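Local coordinates for protein Hen1 (Anabaena variabilis, PDB 3JWH) that probably transfers a methyl group from S-adenosylmethionine to the 2'-hydroxyl of the 3'-terminal nucleotide of RNA, at residues G20-A23 with A24-S28; L66-A69 with Q70-D74; F164-R168 with S169-N173. All coordinates share one frame; numbering follows the deposited sequence.

How the contacts relate
Three short stretches, two inside helices and one at the start of a helix, mark different parts of one Rossmann-like methyltransferase domain, whose seven strands run in the order 3-2-1-4-5-7-6 of class I methyltransferases. Contact 1 ends helix 13-27, contact 2 takes up all but the first three residues of helix 63-73, and contact 3 begins helix 168-181. Centre to centre, contact 1 is about 23 Å from contact 2 and about 22 Å from contact 3; contacts 2 and 3 lie about 32 Å apart, on opposite sides of the chain's centre. None touches another. Relative to bound S-adenosyl-L-homocysteine, the side chain of Leu66 in contact 2 is about 7 Å away, Val21 in contact 1 about 9 Å and Glu165 in contact 3 about 11 Å.

Contact 1 (G20-A23 with A24-S28); sequences GVVA and ALKQS
The backbone of residues 20-27 is regular alpha-helix, as four successive i to i+4 bonds attest, among them Leu25 N to Val21 O at 3.0 Å and Gln27 N to Ala23 O at 3.1 Å. On the inward side Val21 and Leu25, one turn apart, meet through their methyls, CG1 of Val21 lying 4.3 Å from CD1 of Leu25. The next pair round the helix, Val22 and Lys26, lie side by side and point the same way. Val22 CG1, set opposite its own backbone N (chi1 176°), runs next to the aliphatic part of the lysine, 4.0 Å from Lys26 CE. The Lys26 chain, extended beyond CG, runs on past the valine, and its NZ forms a salt bridge with Asp50. On the exposed side, Gln27 brings its CG close to the Ala23 carbonyl oxygen, 3.0 Å from Ala23 O. At the end of the helix Ser28 turns its hydroxyl back onto the chain, OG donating to Ala24 O at 3.3 Å; the two bonds made by Ser28 N are weak. The helix packs on the sheet and beside helix 42-49: Val21 and Leu25 rest on strand 105-109 while also meeting Leu43 and Leu47 of helix 42-49, Val22 packs on Ile46 of that same helix, and Ala24 joins Leu25 in covering Ile137 of strand 135-141.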
loop_
_atom_site.group_PDB
_atom_site.type_symbol
_atom_site.label_atom_id
_atom_site.label_comp_id
_atom_site.label_asym_id
_atom_site.label_seq_id
_atom_site.Cartn_x
_atom_site.Cartn_y
_atom_site.Cartn_z
ATOM N N GLY A 20 -1.923 1.572 10.941
ATOM C CA GLY A 20 -2.532 2.671 10.218
ATOM C C GLY A 20 -3.201 2.218 8.935
ATOM O O GLY A 20 -4.257 2.723 8.581
ATOM N N VAL A 21 -2.583 1.269 8.237
ATOM C CA VAL A 21 -3.134 0.758 6.980
ATOM C C VAL A 21 -4.354 -0.122 7.252
ATOM O O VAL A 21 -5.398 0.040 6.620
ATOM C CB VAL A 21 -2.078 -0.060 6.194
ATOM C CG1 VAL A 21 -2.697 -0.644 4.949
ATOM C CG2 VAL A 21 -0.907 0.820 5.823
ATOM N N VAL A 22 -4.230 -1.042 8.206
ATOM C CA VAL A 22 -5.343 -1.919 8.536
ATOM C C VAL A 22 -6.547 -1.106 8.972
ATOM O O VAL A 22 -7.685 -1.415 8.613
ATOM C CB VAL A 22 -4.970 -2.895 9.663
ATOM C CG1 VAL A 22 -6.170 -3.729 10.055
ATOM C CG2 VAL A 22 -3.836 -3.783 9.210
ATOM N N ALA A 23 -6.281 -0.064 9.759
ATOM C CA ALA A 23 -7.334 0.816 10.254
ATOM C C ALA A 23 -8.046 1.512 9.090
ATOM O O ALA A 23 -9.272 1.610 9.066
ATOM C CB ALA A 23 -6.736 1.854 11.205
ATOM N N ALA A 24 -7.285 1.998 8.119
ATOM C CA ALA A 24 -7.910 2.662 6.981
ATOM C C ALA A 24 -8.751 1.682 6.150
ATOM O O ALA A 24 -9.837 2.024 5.696
ATOM C CB ALA A 24 -6.849 3.329 6.109
ATOM N N LEU A 25 -8.243 0.466 5.955
ATOM C CA LEU A 25 -8.968 -0.547 5.198
ATOM C C LEU A 25 -10.314 -0.829 5.834
ATOM O O LEU A 25 -11.348 -0.867 5.156
ATOM C CB LEU A 25 -8.160 -1.845 5.132
ATOM C CG LEU A 25 -6.942 -1.803 4.204
ATOM C CD1 LEU A 25 -6.159 -3.070 4.340
ATOM C CD2 LEU A 25 -7.406 -1.610 2.754
ATOM N N LYS A 26 -10.293 -1.022 7.148
ATOM C CA LYS A 26 -11.508 -1.328 7.893
ATOM C C LYS A 26 -12.568 -0.233 7.836
ATOM O O LYS A 26 -13.743 -0.534 7.656
ATOM C CB LYS A 26 -11.153 -1.686 9.346
ATOM C CG LYS A 26 -10.573 -3.102 9.474
ATOM C CD LYS A 26 -10.190 -3.478 10.897
ATOM C CE LYS A 26 -9.824 -4.955 10.972
ATOM N NZ LYS A 26 -9.389 -5.391 12.328
ATOM N N GLN A 27 -12.160 1.026 7.960
ATOM C CA GLN A 27 -13.113 2.131 7.901
ATOM C C GLN A 27 -13.815 2.232 6.540
ATOM O O GLN A 27 -14.938 2.738 6.443
ATOM C CB GLN A 27 -12.416 3.450 8.212
ATOM C CG GLN A 27 -11.666 3.435 9.520
ATOM C CD GLN A 27 -11.450 4.824 10.076
ATOM O OE1 GLN A 27 -10.890 5.699 9.402
ATOM N NE2 GLN A 27 -11.895 5.042 11.308
ATOM N N SER A 28 -13.142 1.763 5.494
ATOM C CA SER A 28 -13.697 1.769 4.145
ATOM C C SER A 28 -14.383 0.427 3.894
ATOM O O SER A 28 -14.928 0.194 2.820
ATOM C CB SER A 28 -12.577 1.952 3.116
ATOM O OG SER A 28 -11.833 3.128 3.368
#

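Contact 2 (L66-A69 with Q70-D74); sequences LEIA and QERLD
The flat groups that meet across residues 66-69 and 70-74 are peptide units, with no aromatic ring among them, and aliphatic carbons of the next turn gather round their carbonyl oxygens. Ala69 O takes the amide of Leu73, 2.9 Å from Leu73 N, and is also approached by the leucine side chain, with Leu73 CG at 3.2 Å. Ile68 O likewise accepts from Arg72 N at 3.0 Å. Glu71 CB lies close by, and Arg72 CG stands 3.4 Å from Ile68 O. This last approach follows from an uncommon torsion, since Arg72 places CG between its backbone N and its carbonyl carbon (chi1 39°), folding the start of the chain back over the preceding turn. Farther out, Arg72 CD passes 4.4 Å from Ile68 CG2, no more than a distant approach. The arginine chain then bends at chi3, and its guanidinium group leaves the contact, NH1 donating to the carbonyl oxygen of Gln40. The Gln70 amide, another flat group, is led away from residues 66-69 by a bend at chi2, and the Gln70 side chain packs on Leu88 of strand 86-90. Chemically, then, side chains add little polar bonding within this helix: its cohesion is that of the main-chain i to i+4 bonds. Through NH1 and Gln40 O, Arg72 ties helix 63-73 to the glycine-rich loop after strand 32-36, whose Gly37, Cys38 and Gly39 line the pocket holding S-adenosyl-L-homocysteine.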
loop_
_atom_site.group_PDB
_atom_site.type_symbol
_atom_site.label_atom_id
_atom_site.label_comp_id
_atom_site.label_asym_id
_atom_site.label_seq_id
_atom_site.Cartn_x
_atom_site.Cartn_y
_atom_site.Cartn_z
ATOM N N LEU A 66 8.961 -12.989 -2.725
ATOM C CA LEU A 66 7.726 -13.764 -2.679
ATOM C C LEU A 66 7.949 -15.111 -1.998
ATOM O O LEU A 66 7.067 -15.595 -1.305
ATOM C CB LEU A 66 7.155 -13.987 -4.089
ATOM C CG LEU A 66 6.087 -13.075 -4.722
ATOM C CD1 LEU A 66 5.765 -11.857 -3.885
ATOM C CD2 LEU A 66 6.570 -12.682 -6.085
ATOM N N GLU A 67 9.107 -15.730 -2.200
ATOM C CA GLU A 67 9.368 -17.021 -1.557
ATOM C C GLU A 67 9.438 -16.804 -0.049
ATOM O O GLU A 67 8.905 -17.587 0.733
ATOM C CB GLU A 67 10.686 -17.641 -2.043
ATOM C CG GLU A 67 10.681 -18.141 -3.493
ATOM C CD GLU A 67 9.682 -19.272 -3.752
ATOM O OE1 GLU A 67 8.460 -19.030 -3.644
ATOM O OE2 GLU A 67 10.119 -20.405 -4.068
ATOM N N ILE A 68 10.100 -15.731 0.361
ATOM C CA ILE A 68 10.207 -15.426 1.773
ATOM C C ILE A 68 8.813 -15.152 2.342
ATOM O O ILE A 68 8.470 -15.654 3.409
ATOM C CB ILE A 68 11.156 -14.226 1.989
ATOM C CG1 ILE A 68 12.583 -14.650 1.600
ATOM C CG2 ILE A 68 11.105 -13.760 3.431
ATOM C CD1 ILE A 68 13.590 -13.541 1.614
ATOM N N ALA A 69 8.000 -14.379 1.623
ATOM C CA ALA A 69 6.642 -14.082 2.081
ATOM C C ALA A 69 5.875 -15.375 2.374
ATOM O O ALA A 69 5.260 -15.522 3.433
ATOM C CB ALA A 69 5.902 -13.272 1.038
ATOM N N GLN A 70 5.910 -16.304 1.422
ATOM C CA GLN A 70 5.226 -17.583 1.556
ATOM C C GLN A 70 5.768 -18.316 2.787
ATOM O O GLN A 70 5.028 -18.962 3.525
ATOM C CB GLN A 70 5.456 -18.421 0.288
ATOM C CG GLN A 70 4.624 -19.684 0.180
ATOM C CD GLN A 70 3.145 -19.413 0.371
ATOM O OE1 GLN A 70 2.676 -19.275 1.501
ATOM N NE2 GLN A 70 2.404 -19.318 -0.731
ATOM N N GLU A 71 7.067 -18.183 3.010
ATOM C CA GLU A 71 7.735 -18.827 4.130
ATOM C C GLU A 71 7.194 -18.385 5.487
ATOM O O GLU A 71 6.760 -19.217 6.280
ATOM C CB GLU A 71 9.234 -18.559 4.045
ATOM C CG GLU A 71 10.080 -19.357 5.015
ATOM C CD GLU A 71 11.557 -19.273 4.664
ATOM O OE1 GLU A 71 12.067 -18.138 4.501
ATOM O OE2 GLU A 71 12.208 -20.337 4.551
ATOM N N ARG A 72 7.209 -17.088 5.768
ATOM C CA ARG A 72 6.701 -16.645 7.058
ATOM C C ARG A 72 5.181 -16.751 7.158
ATOM O O ARG A 72 4.639 -16.984 8.247
ATOM C CB ARG A 72 7.190 -15.231 7.389
ATOM C CG ARG A 72 7.252 -14.256 6.249
ATOM C CD ARG A 72 8.122 -13.061 6.642
ATOM N NE ARG A 72 7.550 -12.277 7.737
ATOM C CZ ARG A 72 6.483 -11.487 7.628
ATOM N NH1 ARG A 72 5.856 -11.360 6.468
ATOM N NH2 ARG A 72 6.044 -10.815 8.684
ATOM N N LEU A 73 4.491 -16.613 6.032
ATOM C CA LEU A 73 3.042 -16.725 6.054
ATOM C C LEU A 73 2.693 -18.132 6.489
ATOM O O LEU A 73 1.622 -18.371 7.039
ATOM C CB LEU A 73 2.432 -16.432 4.680
ATOM C CG LEU A 73 2.246 -14.948 4.313
ATOM C CD1 LEU A 73 1.825 -14.795 2.855
ATOM C CD2 LEU A 73 1.209 -14.326 5.216
ATOM N N ASP A 74 3.611 -19.065 6.259
ATOM C CA ASP A 74 3.369 -20.449 6.635
ATOM C C ASP A 74 3.629 -20.717 8.101
ATOM O O ASP A 74 3.356 -21.799 8.588
ATOM C CB ASP A 74 4.209 -21.398 5.781
ATOM C CG ASP A 74 3.587 -21.653 4.429
ATOM O OD1 ASP A 74 2.361 -21.823 4.384
ATOM O OD2 ASP A 74 4.315 -21.690 3.422
#

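Contact 3 (F164-R168 with S169-N173); sequences FEWTR and SQFQN
Hydrogen bonding at the start of helix 168-181 centres on Thr167, the N-cap residue: its OG1 accepts from Gln170 N at 3.1 Å, with an N-H...O angle of 163°. A chi1 of 58° sets OG1 between the threonine's own N and carbonyl carbon, from where it faces the first helical turn. Gln170 crosses over this hydroxyl, its CG also 3.1 Å from Thr167 OG1. Two backbone bonds launch the helix, Phe171 N to Thr167 O at 3.0 Å and Gln172 N to Arg168 O at 3.1 Å. A valine in place of Thr167 would probably leave Gln170 N without its acceptor and weaken the helix start. Apolar packing joins Trp166 to Phe171, whose side chains cross at about a right angle: Trp166 CE3 comes in at the rim of the phenyl ring, near its plane, 4.0 Å from Phe171 CD1. The indole in turn has Phe171 CA at its own edge, and it makes an edge-to-face contact with Trp174. Charge pairing reaches beyond these residues, Arg168 NE forming a salt bridge with Glu144 of helix 143-148. Beyond the contact, Phe171 is buried against strands 135-141 and 202-209. An N-cap threonine flanked by an apolar pair, one residue before the cap and the other four after it, is the classic N-capping arrangement with a hydrophobic staple.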
loop_
_atom_site.group_PDB
_atom_site.type_symbol
_atom_site.label_atom_id
_atom_site.label_comp_id
_atom_site.label_asym_id
_atom_site.label_seq_id
_atom_site.Cartn_x
_atom_site.Cartn_y
_atom_site.Cartn_z
ATOM N N PHE A 164 16.531 9.326 -0.851
ATOM C CA PHE A 164 15.774 9.456 -2.095
ATOM C C PHE A 164 14.278 9.452 -1.770
ATOM O O PHE A 164 13.440 9.191 -2.631
ATOM C CB PHE A 164 16.116 8.308 -3.039
ATOM N N GLU A 165 13.962 9.747 -0.512
ATOM C CA GLU A 165 12.587 9.784 -0.046
ATOM C C GLU A 165 11.930 11.080 -0.498
ATOM O O GLU A 165 12.584 11.931 -1.097
ATOM C CB GLU A 165 12.551 9.677 1.478
ATOM C CG GLU A 165 13.369 8.516 2.025
ATOM C CD GLU A 165 13.322 8.437 3.541
ATOM O OE1 GLU A 165 13.336 9.509 4.188
ATOM O OE2 GLU A 165 13.286 7.311 4.088
ATOM N N TRP A 166 10.642 11.233 -0.196
ATOM C CA TRP A 166 9.883 12.418 -0.591
ATOM C C TRP A 166 9.568 13.374 0.561
ATOM O O TRP A 166 9.460 12.964 1.710
ATOM C CB TRP A 166 8.556 11.993 -1.236
ATOM C CG TRP A 166 8.684 11.233 -2.526
ATOM C CD1 TRP A 166 9.811 10.651 -3.037
ATOM C CD2 TRP A 166 7.630 10.953 -3.456
ATOM N NE1 TRP A 166 9.525 10.029 -4.232
ATOM C CE2 TRP A 166 8.193 10.196 -4.512
ATOM C CE3 TRP A 166 6.265 11.265 -3.500
ATOM C CZ2 TRP A 166 7.437 9.747 -5.600
ATOM C CZ3 TRP A 166 5.511 10.817 -4.585
ATOM C CH2 TRP A 166 6.103 10.067 -5.618
ATOM N N THR A 167 9.402 14.652 0.233
ATOM C CA THR A 167 9.058 15.670 1.222
ATOM C C THR A 167 7.537 15.667 1.337
ATOM O O THR A 167 6.860 15.101 0.483
ATOM C CB THR A 167 9.522 17.078 0.777
ATOM O OG1 THR A 167 8.925 17.402 -0.486
ATOM C CG2 THR A 167 11.041 17.127 0.650
ATOM N N ARG A 168 6.997 16.284 2.384
ATOM C CA ARG A 168 5.550 16.319 2.557
ATOM C C ARG A 168 4.887 17.042 1.394
ATOM O O ARG A 168 3.760 16.721 0.994
ATOM C CB ARG A 168 5.182 17.028 3.853
ATOM C CG ARG A 168 5.524 16.265 5.113
ATOM C CD ARG A 168 5.403 17.184 6.314
ATOM N NE ARG A 168 6.378 18.269 6.239
ATOM C CZ ARG A 168 6.418 19.310 7.071
ATOM N NH1 ARG A 168 5.527 19.420 8.054
ATOM N NH2 ARG A 168 7.358 20.239 6.920
ATOM N N SER A 169 5.598 18.027 0.858
ATOM C CA SER A 169 5.103 18.820 -0.253
ATOM C C SER A 169 5.061 17.974 -1.517
ATOM O O SER A 169 4.044 17.923 -2.204
ATOM C CB SER A 169 6.011 20.034 -0.467
ATOM O OG SER A 169 5.575 20.806 -1.574
ATOM N N GLN A 170 6.175 17.314 -1.818
ATOM C CA GLN A 170 6.262 16.471 -2.995
ATOM C C GLN A 170 5.183 15.390 -2.998
ATOM O O GLN A 170 4.493 15.202 -4.002
ATOM C CB GLN A 170 7.653 15.844 -3.079
ATOM C CG GLN A 170 8.715 16.853 -3.507
ATOM C CD GLN A 170 10.136 16.327 -3.409
ATOM O OE1 GLN A 170 11.079 16.983 -3.870
ATOM N NE2 GLN A 170 10.305 15.152 -2.808
ATOM N N PHE A 171 5.031 14.698 -1.874
ATOM C CA PHE A 171 4.038 13.645 -1.738
ATOM C C PHE A 171 2.620 14.164 -1.941
ATOM O O PHE A 171 1.823 13.557 -2.663
ATOM C CB PHE A 171 4.118 13.004 -0.354
ATOM C CG PHE A 171 3.170 11.851 -0.167
ATOM C CD1 PHE A 171 3.260 10.718 -0.980
ATOM C CD2 PHE A 171 2.190 11.895 0.814
ATOM C CE1 PHE A 171 2.383 9.649 -0.808
ATOM C CE2 PHE A 171 1.306 10.830 0.995
ATOM C CZ PHE A 171 1.405 9.703 0.182
ATOM N N GLN A 172 2.300 15.277 -1.287
ATOM C CA GLN A 172 0.971 15.851 -1.404
ATOM C C GLN A 172 0.650 16.422 -2.783
ATOM O O GLN A 172 -0.502 16.395 -3.205
ATOM C CB GLN A 172 0.742 16.891 -0.301
ATOM C CG GLN A 172 0.325 16.219 1.004
ATOM C CD GLN A 172 0.055 17.173 2.146
ATOM O OE1 GLN A 172 -0.708 18.131 2.012
ATOM N NE2 GLN A 172 0.667 16.899 3.296
ATOM N N ASN A 173 1.653 16.920 -3.492
ATOM C CA ASN A 173 1.423 17.446 -4.834
ATOM C C ASN A 173 1.199 16.252 -5.757
ATOM O O ASN A 173 0.376 16.299 -6.670
ATOM C CB ASN A 173 2.632 18.239 -5.345
ATOM C CG ASN A 173 2.866 19.526 -4.574
ATOM O OD1 ASN A 173 1.938 20.120 -4.002
ATOM N ND2 ASN A 173 4.120 19.983 -4.575
#